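Local coordinates for probable spore coat polysaccharide biosynthesis protein E (Chromobacterium violaceum ATCC 12472, PDB 3G8R) that probably acts as an N-acylneuraminate-9-phosphate synthase, a zinc-binding enzyme of the NeuB family, of which this chain holds the barrel and the SAF domain, at residues V267-T270 with E271-S274; S155-H159 with R160-L164; P332-A335 with A336-E339; K82-A85 with E86-N90. All coordinates share one frame; numbering follows the deposited sequence.

Contact 1. Residues V267-T270 with E271-S274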
loop_
_atom_site.group_PDB
_atom_site.type_symbol
_atom_site.label_atom_id
_atom_site.label_comp_id
_atom_site.label_asym_id
_atom_site.label_seq_id
_atom_site.Cartn_x
_atom_site.Cartn_y
_atom_site.Cartn_z
ATOM N N VAL A 267 19.867 -6.446 -9.224
ATOM C CA VAL A 267 20.661 -5.400 -8.561
ATOM C C VAL A 267 21.324 -4.392 -9.528
ATOM O O VAL A 267 21.954 -4.777 -10.531
ATOM C CB VAL A 267 21.748 -6.028 -7.608
ATOM C CG1 VAL A 267 22.942 -6.682 -8.428
ATOM C CG2 VAL A 267 22.225 -5.004 -6.551
ATOM N N SER A 268 21.193 -3.108 -9.197
ATOM C CA SER A 268 21.778 -2.047 -10.005
ATOM C C SER A 268 23.306 -2.035 -9.935
ATOM O O SER A 268 23.897 -2.530 -8.974
ATOM C CB SER A 268 21.222 -0.687 -9.584
ATOM O OG SER A 268 21.540 0.289 -10.562
ATOM N N GLU A 269 23.941 -1.469 -10.960
ATOM C CA GLU A 269 25.397 -1.361 -10.960
ATOM C C GLU A 269 25.904 -0.187 -10.120
ATOM O O GLU A 269 26.993 -0.274 -9.545
ATOM C CB GLU A 269 25.981 -1.318 -12.380
ATOM C CG GLU A 269 27.416 -1.814 -12.425
ATOM C CD GLU A 269 27.591 -3.119 -11.646
ATOM O OE1 GLU A 269 27.876 -4.160 -12.268
ATOM O OE2 GLU A 269 27.425 -3.120 -10.411
ATOM N N THR A 270 25.125 0.902 -10.057
ATOM C CA THR A 270 25.398 1.985 -9.108
ATOM C C THR A 270 25.421 1.359 -7.735
ATOM O O THR A 270 26.465 1.314 -7.090
ATOM C CB THR A 270 24.318 3.123 -9.097
ATOM O OG1 THR A 270 24.518 4.003 -10.207
ATOM C CG2 THR A 270 24.376 3.964 -7.766
ATOM N N GLU A 271 24.277 0.850 -7.302
ATOM C CA GLU A 271 24.177 0.314 -5.965
ATOM C C GLU A 271 25.455 -0.432 -5.556
ATOM O O GLU A 271 25.996 -0.205 -4.472
ATOM C CB GLU A 271 22.941 -0.573 -5.829
ATOM C CG GLU A 271 21.640 0.206 -5.627
ATOM C CD GLU A 271 20.505 -0.646 -5.020
ATOM O OE1 GLU A 271 20.187 -1.732 -5.569
ATOM O OE2 GLU A 271 19.925 -0.218 -3.993
ATOM N N GLN A 272 25.961 -1.276 -6.450
ATOM C CA GLN A 272 27.084 -2.141 -6.121
ATOM C C GLN A 272 28.403 -1.411 -5.868
ATOM O O GLN A 272 29.141 -1.771 -4.950
ATOM C CB GLN A 272 27.253 -3.243 -7.162
ATOM C CG GLN A 272 26.369 -4.441 -6.908
ATOM C CD GLN A 272 26.509 -4.962 -5.487
ATOM O OE1 GLN A 272 27.625 -5.077 -4.951
ATOM N NE2 GLN A 272 25.378 -5.271 -4.862
ATOM N N ALA A 273 28.688 -0.391 -6.666
ATOM C CA ALA A 273 29.908 0.381 -6.500
ATOM C C ALA A 273 29.785 1.365 -5.334
ATOM O O ALA A 273 30.719 1.494 -4.525
ATOM C CB ALA A 273 30.259 1.106 -7.779
ATOM N N SER A 274 28.636 2.041 -5.249
ATOM C CA SER A 274 28.271 2.817 -4.071
ATOM C C SER A 274 28.501 2.034 -2.789
ATOM O O SER A 274 29.260 2.465 -1.920
ATOM C CB SER A 274 26.812 3.253 -4.135
ATOM O OG SER A 274 26.630 4.247 -5.130
#
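With CG2 of Val267 anti to its backbone N, that methyl faces Gln272, whose side chain bends at CG (chi2 -52°) and crosses the valine at about a right angle; Val267 CG2 lies 3.6 Å from Gln272 NE2. Glu269 also folds back: its chain turns at chi2 (47°) and sets OE2 3.3 Å from Gln272 CB, while its carboxylate stands steeply across the plane of the Gln272 amide. Ser268 occupies the N-cap of helix 269-276, the short helix between helix 242-259 and strand 281-284. The helix starts loosely. Gln272 N reaches Ser268 O at 3.5 Å, a weak bond, and Ala273 N reaches Glu269 O at 3.3 Å, also weak; Ser274 N to Thr270 O, at 2.9 Å, is the first good helical bond. Glu271 OE1 stays 4.0 Å from Ser268 N, so the distance does not support a capping box. Instead Glu271 OE2 accepts a hydrogen bond from Ala171 N of the second subunit, and Thr270 and Ser274 pack on that same Ala171, consistent with the domain-swapped dimers of NeuB-type synthases. Between these two, Thr270 CG2 lies 3.5 Å from Ser274 OG, one helical turn on.

Contact 2. Residues S155-H159 with R160-L164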
loop_
_atom_site.group_PDB
_atom_site.type_symbol
_atom_site.label_atom_id
_atom_site.label_comp_id
_atom_site.label_asym_id
_atom_site.label_seq_id
_atom_site.Cartn_x
_atom_site.Cartn_y
_atom_site.Cartn_z
ATOM N N SER A 155 -17.213 -18.850 -2.209
ATOM C CA SER A 155 -17.244 -20.290 -2.298
ATOM C C SER A 155 -18.218 -20.767 -3.383
ATOM O O SER A 155 -17.855 -21.550 -4.254
ATOM C CB SER A 155 -17.612 -20.854 -0.924
ATOM O OG SER A 155 -18.084 -22.181 -0.997
ATOM N N PHE A 156 -19.435 -20.255 -3.351
ATOM C CA PHE A 156 -20.465 -20.747 -4.227
ATOM C C PHE A 156 -20.179 -20.443 -5.684
ATOM O O PHE A 156 -20.363 -21.299 -6.524
ATOM C CB PHE A 156 -21.810 -20.194 -3.783
ATOM C CG PHE A 156 -22.777 -19.902 -4.904
ATOM C CD1 PHE A 156 -22.801 -18.654 -5.507
ATOM C CD2 PHE A 156 -23.694 -20.857 -5.312
ATOM C CE1 PHE A 156 -23.694 -18.368 -6.521
ATOM C CE2 PHE A 156 -24.601 -20.581 -6.323
ATOM C CZ PHE A 156 -24.601 -19.324 -6.925
HETATM N N MSE A 157 -19.726 -19.227 -5.972
HETATM C CA MSE A 157 -19.265 -18.862 -7.304
HETATM C C MSE A 157 -18.018 -19.633 -7.745
HETATM O O MSE A 157 -17.913 -20.033 -8.895
HETATM C CB MSE A 157 -19.011 -17.357 -7.367
HETATM C CG MSE A 157 -20.296 -16.505 -7.291
HETATM SE SE MSE A 157 -21.279 -16.513 -8.802
HETATM C CE MSE A 157 -22.809 -15.788 -8.266
ATOM N N LEU A 158 -17.066 -19.845 -6.842
ATOM C CA LEU A 158 -15.793 -20.471 -7.227
ATOM C C LEU A 158 -15.987 -21.941 -7.540
ATOM O O LEU A 158 -15.312 -22.524 -8.402
ATOM C CB LEU A 158 -14.754 -20.334 -6.122
ATOM C CG LEU A 158 -13.916 -19.062 -6.021
ATOM C CD1 LEU A 158 -12.833 -19.225 -4.943
ATOM C CD2 LEU A 158 -13.306 -18.605 -7.330
ATOM N N HIS A 159 -16.882 -22.549 -6.777
ATOM C CA HIS A 159 -17.319 -23.879 -7.056
ATOM C C HIS A 159 -18.356 -23.688 -8.135
ATOM O O HIS A 159 -19.294 -22.905 -7.956
ATOM C CB HIS A 159 -17.977 -24.458 -5.825
ATOM C CG HIS A 159 -18.351 -25.887 -5.982
ATOM N ND1 HIS A 159 -19.656 -26.297 -6.132
ATOM C CD2 HIS A 159 -17.587 -27.003 -6.050
ATOM C CE1 HIS A 159 -19.686 -27.612 -6.261
ATOM N NE2 HIS A 159 -18.442 -28.063 -6.208
ATOM N N ARG A 160 -18.200 -24.384 -9.255
ATOM C CA ARG A 160 -18.948 -24.020 -10.465
ATOM C C ARG A 160 -18.202 -22.933 -11.280
ATOM O O ARG A 160 -18.770 -22.238 -12.127
ATOM C CB ARG A 160 -20.413 -23.663 -10.147
ATOM C CG ARG A 160 -20.772 -22.209 -10.196
ATOM C CD ARG A 160 -22.035 -21.931 -9.405
ATOM N NE ARG A 160 -22.945 -23.078 -9.312
ATOM C CZ ARG A 160 -23.163 -23.794 -8.202
ATOM N NH1 ARG A 160 -22.524 -23.509 -7.054
ATOM N NH2 ARG A 160 -24.020 -24.816 -8.244
ATOM N N GLY A 161 -16.913 -22.818 -10.983
ATOM C CA GLY A 161 -15.896 -22.423 -11.962
ATOM C C GLY A 161 -15.918 -21.024 -12.534
ATOM O O GLY A 161 -15.350 -20.780 -13.601
ATOM N N LYS A 162 -16.542 -20.105 -11.805
ATOM C CA LYS A 162 -16.631 -18.732 -12.238
ATOM C C LYS A 162 -15.335 -17.918 -12.130
ATOM O O LYS A 162 -14.524 -18.121 -11.245
ATOM C CB LYS A 162 -17.756 -18.060 -11.479
ATOM C CG LYS A 162 -18.991 -17.965 -12.297
ATOM C CD LYS A 162 -20.045 -18.912 -11.801
ATOM C CE LYS A 162 -20.863 -19.530 -12.970
ATOM N NZ LYS A 162 -21.367 -18.504 -13.931
ATOM N N ASP A 163 -15.151 -16.996 -13.069
ATOM C CA ASP A 163 -14.108 -15.979 -12.951
ATOM C C ASP A 163 -14.621 -14.859 -12.044
ATOM O O ASP A 163 -15.432 -14.016 -12.466
ATOM C CB ASP A 163 -13.745 -15.425 -14.323
ATOM C CG ASP A 163 -12.834 -14.186 -14.253
ATOM O OD1 ASP A 163 -12.605 -13.558 -13.170
ATOM O OD2 ASP A 163 -12.347 -13.811 -15.335
ATOM N N LEU A 164 -14.146 -14.826 -10.807
ATOM C CA LEU A 164 -14.684 -13.843 -9.852
ATOM C C LEU A 164 -13.717 -12.730 -9.509
ATOM O O LEU A 164 -12.503 -12.909 -9.558
ATOM C CB LEU A 164 -15.191 -14.540 -8.601
ATOM C CG LEU A 164 -16.017 -13.817 -7.546
ATOM C CD1 LEU A 164 -17.092 -12.825 -8.101
ATOM C CD2 LEU A 164 -16.645 -14.900 -6.680
#
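The backbone closes helix 147-158 with a wider and a narrower bond, one inside the other: Lys162 N to Met157 O at 3.2 Å and Gly161 N to Leu158 O at 3.1 Å, the second of which spans a type II turn through His159 and Arg160. Arg160 bends at CD and brings its guanidinium back over the last helical turn. There NH1 donates to Phe156 O at 3.1 Å with a nearly straight N-H...O angle of 167°; the oxygen lies in the guanidinium plane, whereas the donor is tilted from the plane of the carbonyl. The same group leans across the Phe156 ring, with CE2 over one guanidinium face, CD2 3.4 Å from NH1 and the two planes 30° apart; the hydrogen bond limits how far the guanidinium can turn. The bond pair identifies a Schellman motif, with Gly161, at positive phi (67°), as its C-prime residue. In the (beta/alpha)8 barrel, this turn hands the chain on to strand 164-168. Lys162 packs its aliphatic part on the helix end, CB 3.3 Å from Met157 O and CD 4.0 Å from the selenium SE of Met157, then carries NZ off to the carbonyls of Ser134 and Ala132. Deeper in, Leu164 crosses selenomethionine Met157 at about a right angle, CD2 lying 3.5 Å from Met157 CB.

Contact 3. Residues P332-A335 with A336-E339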
loop_
_atom_site.group_PDB
_atom_site.type_symbol
_atom_site.label_atom_id
_atom_site.label_comp_id
_atom_site.label_asym_id
_atom_site.label_seq_id
_atom_site.Cartn_x
_atom_site.Cartn_y
_atom_site.Cartn_z
ATOM N N PRO A 332 46.869 -3.553 1.533
ATOM C CA PRO A 332 45.542 -4.105 1.342
ATOM C C PRO A 332 45.684 -5.547 0.966
ATOM O O PRO A 332 46.505 -5.871 0.124
ATOM C CB PRO A 332 44.981 -3.296 0.169
ATOM C CG PRO A 332 46.173 -2.642 -0.468
ATOM C CD PRO A 332 47.202 -2.486 0.573
ATOM N N VAL A 333 44.904 -6.409 1.597
ATOM C CA VAL A 333 44.911 -7.800 1.258
ATOM C C VAL A 333 44.061 -7.944 0.019
ATOM O O VAL A 333 42.850 -7.921 0.093
ATOM C CB VAL A 333 44.264 -8.634 2.331
ATOM C CG1 VAL A 333 44.078 -10.057 1.831
ATOM C CG2 VAL A 333 45.066 -8.610 3.601
HETATM N N MSE A 334 44.706 -8.093 -1.125
HETATM C CA MSE A 334 44.036 -8.401 -2.374
HETATM C C MSE A 334 43.561 -9.849 -2.396
HETATM O O MSE A 334 44.291 -10.752 -1.991
HETATM C CB MSE A 334 45.017 -8.152 -3.504
HETATM C CG MSE A 334 45.693 -6.782 -3.395
HETATM SE SE MSE A 334 44.506 -5.454 -3.439
HETATM C CE MSE A 334 43.540 -5.983 -4.805
ATOM N N ALA A 335 42.332 -10.056 -2.866
ATOM C CA ALA A 335 41.673 -11.360 -2.812
ATOM C C ALA A 335 42.213 -12.323 -3.857
ATOM O O ALA A 335 42.126 -13.541 -3.705
ATOM C CB ALA A 335 40.181 -11.201 -2.967
ATOM N N ALA A 336 42.780 -11.782 -4.928
ATOM C CA ALA A 336 43.417 -12.642 -5.925
ATOM C C ALA A 336 44.701 -13.292 -5.376
ATOM O O ALA A 336 45.267 -14.190 -6.008
ATOM C CB ALA A 336 43.697 -11.866 -7.206
ATOM N N ASP A 337 45.148 -12.858 -4.198
ATOM C CA ASP A 337 46.397 -13.360 -3.624
ATOM C C ASP A 337 46.182 -14.404 -2.535
ATOM O O ASP A 337 47.066 -14.630 -1.700
ATOM C CB ASP A 337 47.224 -12.202 -3.059
ATOM C CG ASP A 337 47.727 -11.241 -4.142
ATOM O OD1 ASP A 337 47.409 -11.429 -5.348
ATOM O OD2 ASP A 337 48.451 -10.284 -3.769
ATOM N N LEU A 338 45.017 -15.036 -2.505
ATOM C CA LEU A 338 44.773 -15.933 -1.400
ATOM C C LEU A 338 44.226 -17.263 -1.836
ATOM O O LEU A 338 43.313 -17.344 -2.669
ATOM C CB LEU A 338 43.845 -15.309 -0.366
ATOM C CG LEU A 338 44.018 -13.845 0.046
ATOM C CD1 LEU A 338 42.707 -13.400 0.638
ATOM C CD2 LEU A 338 45.143 -13.620 1.014
ATOM N N GLU A 339 44.803 -18.307 -1.250
ATOM C CA GLU A 339 44.320 -19.664 -1.423
ATOM C C GLU A 339 43.464 -20.069 -0.215
ATOM O O GLU A 339 43.839 -19.842 0.938
ATOM C CB GLU A 339 45.484 -20.639 -1.673
ATOM C CG GLU A 339 45.083 -21.847 -2.513
ATOM C CD GLU A 339 46.226 -22.431 -3.331
ATOM O OE1 GLU A 339 46.063 -23.563 -3.841
ATOM O OE2 GLU A 339 47.287 -21.775 -3.474
#
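The flat carbonyl group of Met334 is met from above its plane by Asp337 N, which stands 55° out of that plane and donates to Met334 O at 3.2 Å; the Asp337 carboxylate only flanks Met334, its OD2 4.1 Å from Met334 CB. This is a short 3-10 turn in the SAF domain: Ala335 and Ala336 both have helical backbone angles, and the bond joins residues three apart. It feeds directly into strand 338-340, which pairs antiparallel with strand 321-323. A second, weak bond follows one residue later, Leu338 N to Ala335 O at 3.5 Å, so the turn is already opening as the strand begins. Asp337 CB lies 3.4 Å from Met334 O, the same oxygen its own N binds. From the neighbouring strand's end, Lys324 NZ donates to Ala336 O in the turn. On the inner side, Val333 and Leu338 are both buried and cross at about a right angle, with Val333 also packed on Val282 of strand 281-284 and Leu338 on Leu294. Val333 CG1, anti to the backbone N (chi1 170°), is aimed at the fork of the leucine: it sits 3.8 Å from Leu338 CD1 and equally 3.8 Å from Leu338 CD2.

Contact 4. Residues K82-A85 with E86-N90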
loop_
_atom_site.group_PDB
_atom_site.type_symbol
_atom_site.label_atom_id
_atom_site.label_comp_id
_atom_site.label_asym_id
_atom_site.label_seq_id
_atom_site.Cartn_x
_atom_site.Cartn_y
_atom_site.Cartn_z
ATOM N N LYS A 82 -27.826 1.042 -27.552
ATOM C CA LYS A 82 -27.083 2.076 -28.283
ATOM C C LYS A 82 -25.804 2.446 -27.533
ATOM O O LYS A 82 -24.750 2.628 -28.145
ATOM C CB LYS A 82 -27.938 3.328 -28.539
ATOM C CG LYS A 82 -28.052 3.734 -30.020
ATOM C CD LYS A 82 -27.001 4.773 -30.503
ATOM C CE LYS A 82 -25.595 4.167 -30.798
ATOM N NZ LYS A 82 -25.632 2.946 -31.672
ATOM N N LEU A 83 -25.887 2.523 -26.206
ATOM C CA LEU A 83 -24.732 2.940 -25.403
ATOM C C LEU A 83 -23.669 1.866 -25.404
ATOM O O LEU A 83 -22.490 2.157 -25.586
ATOM C CB LEU A 83 -25.137 3.308 -23.973
ATOM C CG LEU A 83 -25.861 4.648 -23.902
ATOM C CD1 LEU A 83 -26.415 4.894 -22.512
ATOM C CD2 LEU A 83 -24.960 5.801 -24.372
ATOM N N VAL A 84 -24.083 0.618 -25.241
ATOM C CA VAL A 84 -23.158 -0.485 -25.404
ATOM C C VAL A 84 -22.440 -0.365 -26.740
ATOM O O VAL A 84 -21.235 -0.605 -26.838
ATOM C CB VAL A 84 -23.891 -1.825 -25.362
ATOM C CG1 VAL A 84 -22.935 -2.978 -25.706
ATOM C CG2 VAL A 84 -24.561 -2.017 -23.997
ATOM N N ALA A 85 -23.189 0.030 -27.760
ATOM C CA ALA A 85 -22.657 0.100 -29.087
ATOM C C ALA A 85 -21.454 1.031 -29.095
ATOM O O ALA A 85 -20.361 0.615 -29.496
ATOM C CB ALA A 85 -23.717 0.547 -30.029
ATOM N N GLU A 86 -21.635 2.261 -28.615
ATOM C CA GLU A 86 -20.519 3.194 -28.448
ATOM C C GLU A 86 -19.447 2.626 -27.512
ATOM O O GLU A 86 -18.295 2.481 -27.929
ATOM C CB GLU A 86 -20.973 4.566 -27.940
ATOM C CG GLU A 86 -21.472 5.541 -29.015
ATOM C CD GLU A 86 -20.382 6.118 -29.955
ATOM O OE1 GLU A 86 -19.389 6.701 -29.454
ATOM O OE2 GLU A 86 -20.560 6.014 -31.205
HETATM N N MSE A 87 -19.803 2.285 -26.271
HETATM C CA MSE A 87 -18.827 1.672 -25.368
HETATM C C MSE A 87 -17.832 0.839 -26.166
HETATM O O MSE A 87 -16.638 1.111 -26.159
HETATM C CB MSE A 87 -19.503 0.777 -24.331
HETATM C CG MSE A 87 -20.025 1.534 -23.165
HETATM SE SE MSE A 87 -21.146 0.682 -22.021
HETATM C CE MSE A 87 -21.654 2.201 -21.277
ATOM N N LYS A 88 -18.348 -0.161 -26.877
ATOM C CA LYS A 88 -17.513 -1.089 -27.627
ATOM C C LYS A 88 -16.824 -0.407 -28.785
ATOM O O LYS A 88 -15.646 -0.652 -29.032
ATOM C CB LYS A 88 -18.336 -2.282 -28.096
ATOM C CG LYS A 88 -18.891 -3.120 -26.941
ATOM C CD LYS A 88 -20.006 -4.037 -27.403
ATOM C CE LYS A 88 -19.918 -5.398 -26.709
ATOM N NZ LYS A 88 -20.692 -6.449 -27.437
ATOM N N ALA A 89 -17.549 0.472 -29.469
ATOM C CA ALA A 89 -16.959 1.283 -30.525
ATOM C C ALA A 89 -15.636 1.936 -30.120
ATOM O O ALA A 89 -14.707 1.986 -30.918
ATOM C CB ALA A 89 -17.920 2.324 -30.965
ATOM N N ASN A 90 -15.546 2.410 -28.875
ATOM C CA ASN A 90 -14.361 3.119 -28.385
ATOM C C ASN A 90 -13.322 2.177 -27.764
ATOM O O ASN A 90 -12.215 2.589 -27.411
ATOM C CB ASN A 90 -14.751 4.202 -27.372
ATOM C CG ASN A 90 -15.618 5.298 -27.975
ATOM O OD1 ASN A 90 -15.150 6.403 -28.219
ATOM N ND2 ASN A 90 -16.889 5.003 -28.191
#
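Lys88 N donates to Val84 O at 2.9 Å along an almost straight line (176°), one of four successive i to i+4 bonds that establish this piece as regular alpha-helix. It belongs to helix 77-89, on the outside of the (beta/alpha)8 barrel in the connection between strands 40-47 and 93-98. Met87 N to Leu83 O and Ala89 N to Ala85 O are each 2.8 Å, and Glu86 N to Lys82 O is the longest of the four at 3.2 Å. Near the last turn the side chain of Asn90 folds back on the helix: its ND2 bonds to Glu86 O at 2.9 Å and to Glu86 OE1 at 3.3 Å, both acceptors lying close to the amide plane. Glu86 O therefore receives two donors, since Asn90 N also binds it. The two ND2 bonds fix the amide rotation, and the carboxylate is held in turn by a salt bridge from OE1 to Arg28 NE of helix 21-33. Packing follows on the flanks. Leu83 and Glu86 rest on Val24 of helix 21-33, whereas Val84 and selenomethionine Met87 face strand 40-47, where Val84 touches Tyr47 and Met87 touches Phe43 and Leu45. Lys88 runs alongside Val84, pointing the same way, and goes on to give its NZ to Gly111 O. With its CG anti to the carbonyl carbon (chi1 -64°), the lysine lays its chain against the valine, where CD meets Val84 CG1 at 3.5 Å.

Contacts 4 and 2 both belong to the NeuB barrel, at the helices preceding strands 93-98 and 164-168; their centres are 29 Å apart and their nearest atoms about 16 Å. Contact 3 lies in the SAF domain, with its centre 71 Å from that of contact 4. Contact 1 sits between the two parts of this elongated chain, its centre 23 Å from contact 3 but 47 Å from contact 2, and it alone of the four touches the second subunit. No two contacts touch each other. The zinc ion, bound by His202 and His225 in the barrel, lies away from all four, so they describe the scaffold and its linker and not the metal site.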